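Local coordinates for telomere length regulator taz1 (Schizosaccharomyces pombe, PDB 4ZMI), which binds double-stranded telomeric DNA and regulates telomere length and function, the piece here being its helical domain, at residues S136-A141 with G184-S189. Sequence-based numbering, arbitrary orientation.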
loop_
_atom_site.group_PDB
_atom_site.type_symbol
_atom_site.label_atom_id
_atom_site.label_comp_id
_atom_site.label_asym_id
_atom_site.label_seq_id
_atom_site.Cartn_x
_atom_site.Cartn_y
_atom_site.Cartn_z
ATOM N N SER A 136 -1.913 17.037 6.094
ATOM C CA SER A 136 -1.307 16.379 7.250
ATOM C C SER A 136 -1.670 14.898 7.182
ATOM O O SER A 136 -1.482 14.140 8.137
ATOM C CB SER A 136 -1.764 17.006 8.575
ATOM O OG SER A 136 -3.100 16.655 8.898
ATOM N N PHE A 137 -2.209 14.512 6.030
ATOM C CA PHE A 137 -2.407 13.112 5.666
ATOM C C PHE A 137 -1.042 12.508 5.358
ATOM O O PHE A 137 -0.840 11.295 5.403
ATOM C CB PHE A 137 -3.333 13.037 4.452
ATOM C CG PHE A 137 -3.172 11.796 3.625
ATOM C CD1 PHE A 137 -3.767 10.606 4.015
ATOM C CD2 PHE A 137 -2.456 11.832 2.435
ATOM C CE1 PHE A 137 -3.637 9.468 3.245
ATOM C CE2 PHE A 137 -2.320 10.698 1.659
ATOM C CZ PHE A 137 -2.910 9.511 2.062
ATOM N N TYR A 138 -0.102 13.388 5.056
ATOM C CA TYR A 138 1.287 13.020 4.924
ATOM C C TYR A 138 1.812 12.468 6.241
ATOM O O TYR A 138 2.379 11.371 6.290
ATOM C CB TYR A 138 2.088 14.251 4.550
ATOM C CG TYR A 138 3.256 13.918 3.692
ATOM C CD1 TYR A 138 3.085 13.675 2.338
ATOM C CD2 TYR A 138 4.528 13.818 4.229
ATOM C CE1 TYR A 138 4.156 13.355 1.529
ATOM C CE2 TYR A 138 5.608 13.496 3.432
ATOM C CZ TYR A 138 5.415 13.265 2.078
ATOM O OH TYR A 138 6.480 12.949 1.267
ATOM N N GLY A 139 1.627 13.253 7.303
ATOM C CA GLY A 139 2.057 12.884 8.638
ATOM C C GLY A 139 1.658 11.472 9.013
ATOM O O GLY A 139 2.494 10.701 9.469
ATOM N N ASP A 140 0.385 11.136 8.806
ATOM C CA ASP A 140 -0.118 9.774 8.986
ATOM C C ASP A 140 0.644 8.737 8.140
ATOM O O ASP A 140 0.834 7.595 8.564
ATOM C CB ASP A 140 -1.617 9.718 8.643
ATOM C CG ASP A 140 -2.474 10.615 9.555
ATOM O OD1 ASP A 140 -1.908 11.338 10.414
ATOM O OD2 ASP A 140 -3.717 10.610 9.406
ATOM N N ALA A 141 1.059 9.122 6.937
ATOM C CA ALA A 141 1.783 8.197 6.073
ATOM C C ALA A 141 3.200 7.966 6.598
ATOM O O ALA A 141 3.701 6.843 6.578
ATOM C CB ALA A 141 1.799 8.697 4.638
ATOM N N GLY A 184 5.839 14.553 -5.829
ATOM C CA GLY A 184 5.243 15.860 -5.610
ATOM C C GLY A 184 6.182 16.787 -4.851
ATOM O O GLY A 184 7.356 16.478 -4.660
ATOM N N GLN A 185 5.661 17.920 -4.405
ATOM C CA GLN A 185 6.472 18.932 -3.743
ATOM C C GLN A 185 7.074 18.446 -2.437
ATOM O O GLN A 185 8.242 18.704 -2.154
ATOM C CB GLN A 185 5.664 20.208 -3.479
ATOM C CG GLN A 185 6.489 21.355 -2.896
ATOM C CD GLN A 185 5.635 22.523 -2.423
ATOM O OE1 GLN A 185 4.445 22.607 -2.738
ATOM N NE2 GLN A 185 6.241 23.428 -1.657
ATOM N N VAL A 186 6.280 17.745 -1.641
ATOM C CA VAL A 186 6.692 17.425 -0.285
ATOM C C VAL A 186 7.948 16.567 -0.262
ATOM O O VAL A 186 8.813 16.738 0.598
ATOM C CB VAL A 186 5.577 16.715 0.479
ATOM C CG1 VAL A 186 5.978 16.544 1.931
ATOM C CG2 VAL A 186 4.287 17.512 0.378
ATOM N N TRP A 187 8.048 15.650 -1.219
ATOM C CA TRP A 187 9.146 14.697 -1.244
ATOM C C TRP A 187 10.488 15.381 -1.358
ATOM O O TRP A 187 11.407 15.087 -0.600
ATOM C CB TRP A 187 8.975 13.730 -2.398
ATOM C CG TRP A 187 10.008 12.642 -2.446
ATOM C CD1 TRP A 187 11.217 12.679 -3.085
ATOM C CD2 TRP A 187 9.903 11.342 -1.868
ATOM N NE1 TRP A 187 11.870 11.483 -2.934
ATOM C CE2 TRP A 187 11.082 10.643 -2.190
ATOM C CE3 TRP A 187 8.934 10.703 -1.096
ATOM C CZ2 TRP A 187 11.321 9.345 -1.759
ATOM C CZ3 TRP A 187 9.167 9.403 -0.676
ATOM C CH2 TRP A 187 10.348 8.738 -1.008
ATOM N N LYS A 188 10.605 16.283 -2.320
ATOM C CA LYS A 188 11.819 17.074 -2.447
ATOM C C LYS A 188 11.933 18.100 -1.322
ATOM O O LYS A 188 12.981 18.210 -0.685
ATOM C CB LYS A 188 11.870 17.783 -3.801
ATOM C CG LYS A 188 12.140 16.863 -4.981
ATOM C CD LYS A 188 13.294 17.370 -5.838
ATOM C CE LYS A 188 14.616 17.349 -5.072
ATOM N NZ LYS A 188 15.786 17.682 -5.942
ATOM N N SER A 189 10.855 18.839 -1.074
ATOM C CA SER A 189 10.895 19.975 -0.151
ATOM C C SER A 189 11.293 19.603 1.276
ATOM O O SER A 189 12.099 20.297 1.913
ATOM C CB SER A 189 9.544 20.689 -0.123
ATOM O OG SER A 189 8.602 19.965 0.648
#
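Val186 sets its CG1 methyl over one face of the Tyr138 ring, a worked example of how a methyl packed on an aromatic face makes the close part of a small helix-to-helix contact (134 Å² in all). The methyl lies 3.5 Å from the ring centroid and 20° off the ring normal, offset toward the CZ-CE2 side of the rim, where CG1 meets CZ of Tyr138 at 3.3 Å. With chi1 at -173°, CG1 of Val186 stands opposite the backbone N and over the ring; CB backs it, 3.8 Å from Tyr138 CE1, while CG2 stays at longer range. Beyond this close fit the contact thins. Tyr138 OH comes obliquely to the Trp187 ring, 4.1 Å from CE3, and no hydrogen bond crosses between the segments. The hydroxyl is instead bonded to the carbonyl O of Leu128, tying the buried phenol to helix 118-130. The open side lies at partly exposed Val186, whose neighbours Gln185, Lys188 and Ser189 face solvent. Were Tyr138 an alanine, the Val186 methyl is likely to lose its ring face and the Leu128 carbonyl its phenol partner. One large side chain thus bridges helices 137-154 and 185-189, a helix-to-helix packing within the all-helical domain of Taz1, assigned by sequence to the TRF family.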